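Local coordinates for DUF2666 domain-containing protein (PDB 3V68), which is of unknown function but probably binds double-stranded DNA, at residues A[26-37]-A[170-181]. Sequence-based numbering, arbitrary orientation. Where two conformers were deposited one is given.
Sequences NENIAMFLSRVS and INETAVNKIKDF
Ala30 O is gripped by two donors of Ser34, beside the side chain of Ile178 from the other helix. The backbone N of Ser34 and its OG, 2.8 Å from Ala30 O, reach the oxygen from opposite faces of the carbonyl plane. The hydroxyl thus spends its proton within its own helix. Ile178 CD1 lies against it, 3.8 Å from Ser34 OG, while Ile178 CG1 packs on Leu33 CB. Leu33 is a knob in a hole formed by Ala174, Lys177, Ile178 and Phe181. Its CD1 branch runs alongside Lys177 and comes within 3.9 Å of Lys177 CB. Ala174 allows a close approach, with its CB 3.4 Å from Leu33 O.

The segments 26-37 and 170-181 run roughly antiparallel, with 149° between their N-to-C directions. Each helix follows a beta hairpin, one in each of the two DUF2666 family regions, and the two hairpins form one four-stranded antiparallel sheet. Leu33 and Ile170 both touch Phe139 of that sheet.

Phe181 takes Ile29 CG2 almost over the ring centre, 3.4 Å from the centroid, in a CH-pi contact. Ile29 CG2 stands anti to the backbone N, which aims this methyl at the ring. Asn26 OD1 sits at the ring edge, in its plane. Trp146 adds an edge-to-face contact. An alanine in place of Phe181 would probably leave Ile29 CG2 without its aromatic face and open a gap beside Leu33.

Near the other end, Val36 CG1 meets Ile170 CG2 at 3.6 Å. Asn171 ND2 gives Ser37 OG a weak, bent hydrogen bond of 2.6 Å, with an N-H...O angle of 117°.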
ATOM      1  N   ASN A  26      10.422  -2.869 -19.740  1.00 15.70           N
ATOM      2  CA  ASN A  26      10.067  -3.429 -18.437  1.00 15.46           C
ATOM      3  C   ASN A  26      10.575  -2.576 -17.282  1.00 15.55           C
ATOM      4  O   ASN A  26       9.861  -2.397 -16.289  1.00 15.72           O
ATOM      5  CB  ASN A  26      10.571  -4.860 -18.288  1.00 15.29           C
ATOM      6  CG  ASN A  26       9.790  -5.844 -19.129  1.00 15.05           C
ATOM      7  OD1 ASN A  26       8.594  -5.667 -19.387  1.00 15.70           O
ATOM      8  ND2 ASN A  26      10.467  -6.905 -19.564  1.00 15.67           N
ATOM      9  N   GLU A  27      11.793  -2.048 -17.416  1.00 15.63           N
ATOM     10  CA  GLU A  27      12.367  -1.154 -16.403  1.00 15.83           C
ATOM     11  C   GLU A  27      11.495   0.083 -16.181  1.00 15.32           C
ATOM     12  O   GLU A  27      11.178   0.425 -15.042  1.00 15.16           O
ATOM     13  CB  GLU A  27      13.793  -0.733 -16.779  1.00 16.59           C
ATOM     14  CG  GLU A  27      14.509   0.063 -15.692  1.00 19.42           C
ATOM     15  CD  GLU A  27      15.799   0.727 -16.170  1.00 22.56           C
ATOM     16  OE1 GLU A  27      15.947   0.994 -17.383  1.00 25.06           O
ATOM     17  OE2 GLU A  27      16.665   0.999 -15.318  1.00 25.84           O
ATOM     18  N   ASN A  28      11.113   0.753 -17.265  1.00 14.45           N
ATOM     19  CA  ASN A  28      10.312   1.968 -17.155  1.00 13.97           C
ATOM     20  C   ASN A  28       8.909   1.696 -16.620  1.00 13.28           C
ATOM     21  O   ASN A  28       8.369   2.490 -15.850  1.00 13.04           O
ATOM     22  CB  ASN A  28      10.236   2.696 -18.499  1.00 14.41           C
ATOM     23  CG  ASN A  28      11.562   3.313 -18.908  1.00 15.79           C
ATOM     24  OD1 ASN A  28      12.474   3.478 -18.092  1.00 17.81           O
ATOM     25  ND2 ASN A  28      11.674   3.656 -20.188  1.00 17.36           N
ATOM     26  N   ILE A  29       8.331   0.569 -17.026  1.00 12.61           N
ATOM     27  CA  ILE A  29       7.000   0.194 -16.556  1.00 11.82           C
ATOM     28  C   ILE A  29       7.037  -0.120 -15.063  1.00 11.39           C
ATOM     29  O   ILE A  29       6.194   0.369 -14.303  1.00 10.84           O
ATOM     30  CB  ILE A  29       6.389  -0.972 -17.370  1.00 11.86           C
ATOM     31  CG1 ILE A  29       6.173  -0.527 -18.823  1.00 12.01           C
ATOM     32  CG2 ILE A  29       5.070  -1.432 -16.737  1.00 11.11           C
ATOM     33  CD1 ILE A  29       5.856  -1.663 -19.786  1.00 11.62           C
ATOM     34  N   ALA A  30       8.027  -0.904 -14.641  1.00 11.23           N
ATOM     35  CA  ALA A  30       8.169  -1.245 -13.226  1.00 11.11           C
ATOM     36  C   ALA A  30       8.430  -0.009 -12.363  1.00 11.04           C
ATOM     37  O   ALA A  30       7.891   0.096 -11.262  1.00 10.88           O
ATOM     38  CB  ALA A  30       9.259  -2.297 -13.024  1.00 11.19           C
ATOM     39  N   MET A  31       9.236   0.922 -12.869  0.50 11.01           N
ATOM     40  CA  MET A  31       9.523   2.154 -12.138  0.50 10.91           C
ATOM     41  C   MET A  31       8.300   3.065 -12.043  0.50 10.75           C
ATOM     42  O   MET A  31       8.075   3.696 -11.010  0.50 10.85           O
ATOM     43  CB  MET A  31      10.720   2.884 -12.752  0.50 10.95           C
ATOM     44  CG  MET A  31      12.045   2.181 -12.496  0.50 11.32           C
ATOM     45  SD  MET A  31      12.369   1.927 -10.739  0.50 12.08           S
ATOM     46  CE  MET A  31      12.605   3.621 -10.203  0.50 12.70           C
ATOM     47  N   PHE A  32       7.510   3.116 -13.114  1.00 10.52           N
ATOM     48  CA  PHE A  32       6.246   3.853 -13.115  1.00 10.12           C
ATOM     49  C   PHE A  32       5.282   3.282 -12.072  1.00  9.66           C
ATOM     50  O   PHE A  32       4.731   4.029 -11.253  1.00  9.56           O
ATOM     51  CB  PHE A  32       5.600   3.819 -14.505  1.00 10.51           C
ATOM     52  CG  PHE A  32       4.171   4.310 -14.526  1.00 11.06           C
ATOM     53  CD1 PHE A  32       3.887   5.671 -14.559  1.00 12.37           C
ATOM     54  CD2 PHE A  32       3.112   3.405 -14.503  1.00 11.58           C
ATOM     55  CE1 PHE A  32       2.560   6.123 -14.579  1.00 12.56           C
ATOM     56  CE2 PHE A  32       1.785   3.852 -14.517  1.00 12.45           C
ATOM     57  CZ  PHE A  32       1.513   5.208 -14.561  1.00 12.52           C
ATOM     58  N   LEU A  33       5.103   1.962 -12.087  1.00  9.52           N
ATOM     59  CA  LEU A  33       4.182   1.326 -11.149  1.00  9.57           C
ATOM     60  C   LEU A  33       4.655   1.459  -9.705  1.00  9.41           C
ATOM     61  O   LEU A  33       3.840   1.606  -8.792  1.00  9.48           O
ATOM     62  CB  LEU A  33       3.976  -0.147 -11.502  1.00  9.19           C
ATOM     63  CG  LEU A  33       3.255  -0.460 -12.818  1.00 10.14           C
ATOM     64  CD1 LEU A  33       3.345  -1.954 -13.093  1.00  9.97           C
ATOM     65  CD2 LEU A  33       1.809   0.022 -12.792  1.00 12.00           C
ATOM     66  N   SER A  34       5.975   1.417  -9.519  1.00  9.49           N
ATOM     67  CA  SER A  34       6.605   1.633  -8.218  1.00  9.46           C
ATOM     68  C   SER A  34       6.258   3.016  -7.685  1.00  9.36           C
ATOM     69  O   SER A  34       5.817   3.162  -6.545  1.00  9.71           O
ATOM     70  CB  SER A  34       8.126   1.501  -8.341  1.00  9.36           C
ATOM     71  OG  SER A  34       8.508   0.156  -8.556  1.00 10.20           O
ATOM     72  N   ARG A  35       6.450   4.027  -8.526  1.00  9.16           N
ATOM     73  CA  ARG A  35       6.132   5.403  -8.162  1.00  9.49           C
ATOM     74  C   ARG A  35       4.636   5.620  -7.919  1.00  9.31           C
ATOM     75  O   ARG A  35       4.255   6.317  -6.975  1.00  9.68           O
ATOM     76  CB  ARG A  35       6.717   6.367  -9.195  1.00  9.59           C
ATOM     77  CG  ARG A  35       8.239   6.458  -9.067  1.00  9.84           C
ATOM     78  CD  ARG A  35       8.899   7.151 -10.257  1.00 10.21           C
ATOM     79  NE  ARG A  35       8.368   8.485 -10.545  1.00 10.36           N
ATOM     80  CZ  ARG A  35       8.638   9.583  -9.839  1.00 10.18           C
ATOM     81  NH1 ARG A  35       9.430   9.530  -8.775  1.00 10.33           N
ATOM     82  NH2 ARG A  35       8.117  10.745 -10.207  1.00 12.16           N
ATOM     83  N   VAL A  36       3.788   4.994  -8.733  1.00  9.16           N
ATOM     84  CA  VAL A  36       2.347   5.056  -8.499  1.00  9.12           C
ATOM     85  C   VAL A  36       1.995   4.458  -7.135  1.00  9.44           C
ATOM     86  O   VAL A  36       1.267   5.077  -6.355  1.00  9.69           O
ATOM     87  CB  VAL A  36       1.563   4.364  -9.637  1.00  8.87           C
ATOM     88  CG1 VAL A  36       0.104   4.166  -9.256  1.00  8.77           C
ATOM     89  CG2 VAL A  36       1.669   5.176 -10.925  1.00 10.39           C
ATOM     90  N   SER A  37       2.527   3.270  -6.849  1.00  9.27           N
ATOM     91  CA  SER A  37       2.295   2.610  -5.561  1.00  9.35           C
ATOM     92  C   SER A  37       2.710   3.510  -4.396  1.00  9.22           C
ATOM     93  O   SER A  37       1.942   3.714  -3.456  1.00  9.42           O
ATOM     94  CB  SER A  37       3.047   1.277  -5.497  1.00  9.06           C
ATOM     95  OG  SER A  37       3.029   0.745  -4.180  1.00  9.92           O
ATOM     96  N   ILE A 170      -5.775   0.898  -6.766  1.00  9.96           N
ATOM     97  CA  ILE A 170      -4.686   1.226  -7.686  1.00  9.48           C
ATOM     98  C   ILE A 170      -3.361   0.697  -7.140  1.00  9.30           C
ATOM     99  O   ILE A 170      -2.561   0.123  -7.882  1.00  9.67           O
ATOM    100  CB  ILE A 170      -4.613   2.742  -7.962  1.00  9.39           C
ATOM    101  CG1 ILE A 170      -5.805   3.165  -8.823  1.00  9.39           C
ATOM    102  CG2 ILE A 170      -3.291   3.116  -8.652  1.00  9.53           C
ATOM    103  CD1 ILE A 170      -6.067   4.657  -8.844  1.00 10.08           C
ATOM    104  N   ASN A 171      -3.145   0.858  -5.836  1.00  9.72           N
ATOM    105  CA  ASN A 171      -1.945   0.330  -5.209  1.00  9.48           C
ATOM    106  C   ASN A 171      -1.850  -1.182  -5.395  1.00  9.76           C
ATOM    107  O   ASN A 171      -0.781  -1.708  -5.697  1.00 10.04           O
ATOM    108  CB  ASN A 171      -1.917   0.683  -3.720  1.00  9.40           C
ATOM    109  CG  ASN A 171      -0.649   0.217  -3.038  1.00 10.21           C
ATOM    110  OD1 ASN A 171      -0.692  -0.560  -2.072  1.00 12.34           O
ATOM    111  ND2 ASN A 171       0.485   0.685  -3.528  1.00  8.02           N
ATOM    112  N   GLU A 172      -2.976  -1.869  -5.228  1.00  9.87           N
ATOM    113  CA  GLU A 172      -3.018  -3.319  -5.401  1.00 10.07           C
ATOM    114  C   GLU A 172      -2.638  -3.732  -6.815  1.00 10.24           C
ATOM    115  O   GLU A 172      -1.898  -4.689  -6.998  1.00 10.70           O
ATOM    116  CB  GLU A 172      -4.386  -3.870  -5.003  1.00  9.95           C
ATOM    117  CG  GLU A 172      -4.563  -3.908  -3.495  1.00 11.19           C
ATOM    118  CD  GLU A 172      -6.007  -4.011  -3.061  1.00 12.92           C
ATOM    119  OE1 GLU A 172      -6.910  -3.793  -3.900  1.00 13.39           O
ATOM    120  OE2 GLU A 172      -6.225  -4.304  -1.863  1.00 14.17           O
ATOM    121  N   THR A 173      -3.112  -2.984  -7.807  1.00 10.57           N
ATOM    122  CA  THR A 173      -2.735  -3.246  -9.195  1.00 10.73           C
ATOM    123  C   THR A 173      -1.228  -3.107  -9.377  1.00 10.39           C
ATOM    124  O   THR A 173      -0.579  -3.968  -9.986  1.00 10.24           O
ATOM    125  CB  THR A 173      -3.471  -2.304 -10.161  1.00 10.87           C
ATOM    126  OG1 THR A 173      -4.853  -2.678 -10.209  1.00 12.47           O
ATOM    127  CG2 THR A 173      -2.874  -2.360 -11.579  1.00 11.60           C
ATOM    128  N   ALA A 174      -0.678  -2.022  -8.839  1.00 10.22           N
ATOM    129  CA  ALA A 174       0.751  -1.768  -8.953  1.00 10.28           C
ATOM    130  C   ALA A 174       1.567  -2.887  -8.318  1.00 10.77           C
ATOM    131  O   ALA A 174       2.484  -3.410  -8.940  1.00 11.20           O
ATOM    132  CB  ALA A 174       1.117  -0.417  -8.342  1.00 10.29           C
ATOM    133  N   VAL A 175       1.215  -3.257  -7.091  1.00 10.85           N
ATOM    134  CA  VAL A 175       1.906  -4.327  -6.368  1.00 12.01           C
ATOM    135  C   VAL A 175       1.786  -5.665  -7.109  1.00 12.38           C
ATOM    136  O   VAL A 175       2.766  -6.405  -7.228  1.00 13.07           O
ATOM    137  CB  VAL A 175       1.402  -4.441  -4.902  1.00 12.03           C
ATOM    138  CG1 VAL A 175       2.036  -5.634  -4.191  1.00 13.12           C
ATOM    139  CG2 VAL A 175       1.721  -3.170  -4.138  1.00 13.20           C
ATOM    140  N   ASN A 176       0.599  -5.959  -7.629  1.00 12.17           N
ATOM    141  CA  ASN A 176       0.383  -7.193  -8.387  1.00 12.73           C
ATOM    142  C   ASN A 176       1.234  -7.246  -9.657  1.00 12.40           C
ATOM    143  O   ASN A 176       1.805  -8.286  -9.990  1.00 12.99           O
ATOM    144  CB  ASN A 176      -1.102  -7.359  -8.732  1.00 13.09           C
ATOM    145  CG  ASN A 176      -1.375  -8.587  -9.588  1.00 15.51           C
ATOM    146  OD1 ASN A 176      -0.958  -9.694  -9.257  1.00 20.38           O
ATOM    147  ND2 ASN A 176      -2.082  -8.390 -10.690  1.00 19.04           N
ATOM    148  N   LYS A 177       1.327  -6.120 -10.357  1.00 11.95           N
ATOM    149  CA  LYS A 177       1.930  -6.111 -11.686  1.00 11.58           C
ATOM    150  C   LYS A 177       3.437  -5.871 -11.711  1.00 11.49           C
ATOM    151  O   LYS A 177       4.102  -6.267 -12.663  1.00 11.15           O
ATOM    152  CB  LYS A 177       1.205  -5.129 -12.613  1.00 12.00           C
ATOM    153  CG  LYS A 177      -0.237  -5.530 -12.939  1.00 12.23           C
ATOM    154  CD  LYS A 177      -0.340  -6.911 -13.609  1.00 13.41           C
ATOM    155  CE  LYS A 177       0.314  -6.938 -14.990  1.00 14.59           C
ATOM    156  NZ  LYS A 177       0.251  -8.302 -15.583  1.00 17.56           N
ATOM    157  N   ILE A 178       3.984  -5.221 -10.684  1.00 11.79           N
ATOM    158  CA  ILE A 178       5.433  -5.004 -10.631  1.00 12.20           C
ATOM    159  C   ILE A 178       6.194  -6.334 -10.729  1.00 13.08           C
ATOM    160  O   ILE A 178       7.195  -6.430 -11.443  1.00 13.25           O
ATOM    161  CB  ILE A 178       5.869  -4.188  -9.381  1.00 11.75           C
ATOM    162  CG1 ILE A 178       5.441  -2.727  -9.522  1.00 11.47           C
ATOM    163  CG2 ILE A 178       7.393  -4.245  -9.181  1.00 11.98           C
ATOM    164  CD1 ILE A 178       5.421  -1.959  -8.203  1.00 10.99           C
ATOM    165  N   LYS A 179       5.708  -7.355 -10.028  0.50 13.70           N
ATOM    166  CA  LYS A 179       6.357  -8.663 -10.065  0.50 14.13           C
ATOM    167  C   LYS A 179       6.289  -9.359 -11.435  0.50 14.73           C
ATOM    168  O   LYS A 179       7.096 -10.244 -11.720  0.50 14.89           O
ATOM    169  CB  LYS A 179       5.852  -9.577  -8.941  0.50 14.40           C
ATOM    170  CG  LYS A 179       4.391  -9.429  -8.589  0.50 13.56           C
ATOM    171  CD  LYS A 179       3.965 -10.514  -7.608  0.50 13.46           C
ATOM    172  CE  LYS A 179       2.461 -10.506  -7.383  0.50 12.68           C
ATOM    173  NZ  LYS A 179       1.683 -10.880  -8.607  0.50 13.66           N
ATOM    174  N   ASP A 180       5.341  -8.948 -12.278  1.00 15.05           N
ATOM    175  CA  ASP A 180       5.264  -9.436 -13.661  1.00 15.87           C
ATOM    176  C   ASP A 180       6.286  -8.738 -14.554  1.00 16.12           C
ATOM    177  O   ASP A 180       7.008  -9.392 -15.319  1.00 16.69           O
ATOM    178  CB  ASP A 180       3.859  -9.242 -14.242  1.00 16.24           C
ATOM    179  CG  ASP A 180       2.818 -10.137 -13.586  1.00 18.29           C
ATOM    180  OD1 ASP A 180       3.183 -11.204 -13.045  1.00 20.02           O
ATOM    181  OD2 ASP A 180       1.621  -9.776 -13.629  1.00 20.13           O
ATOM    182  N   PHE A 181       6.343  -7.413 -14.457  1.00 16.23           N
ATOM    183  CA  PHE A 181       7.260  -6.631 -15.282  1.00 16.09           C
ATOM    184  C   PHE A 181       8.713  -6.770 -14.856  1.00 16.54           C
ATOM    185  O   PHE A 181       9.616  -6.650 -15.684  1.00 17.75           O
ATOM    186  CB  PHE A 181       6.824  -5.166 -15.347  1.00 15.67           C
ATOM    187  CG  PHE A 181       5.582  -4.962 -16.158  1.00 14.23           C
ATOM    188  CD1 PHE A 181       4.352  -4.760 -15.545  1.00 13.61           C
ATOM    189  CD2 PHE A 181       5.637  -5.022 -17.544  1.00 14.51           C
ATOM    190  CE1 PHE A 181       3.197  -4.592 -16.307  1.00 13.10           C
ATOM    191  CE2 PHE A 181       4.490  -4.858 -18.310  1.00 14.05           C
ATOM    192  CZ  PHE A 181       3.268  -4.643 -17.690  1.00 14.55           C
TER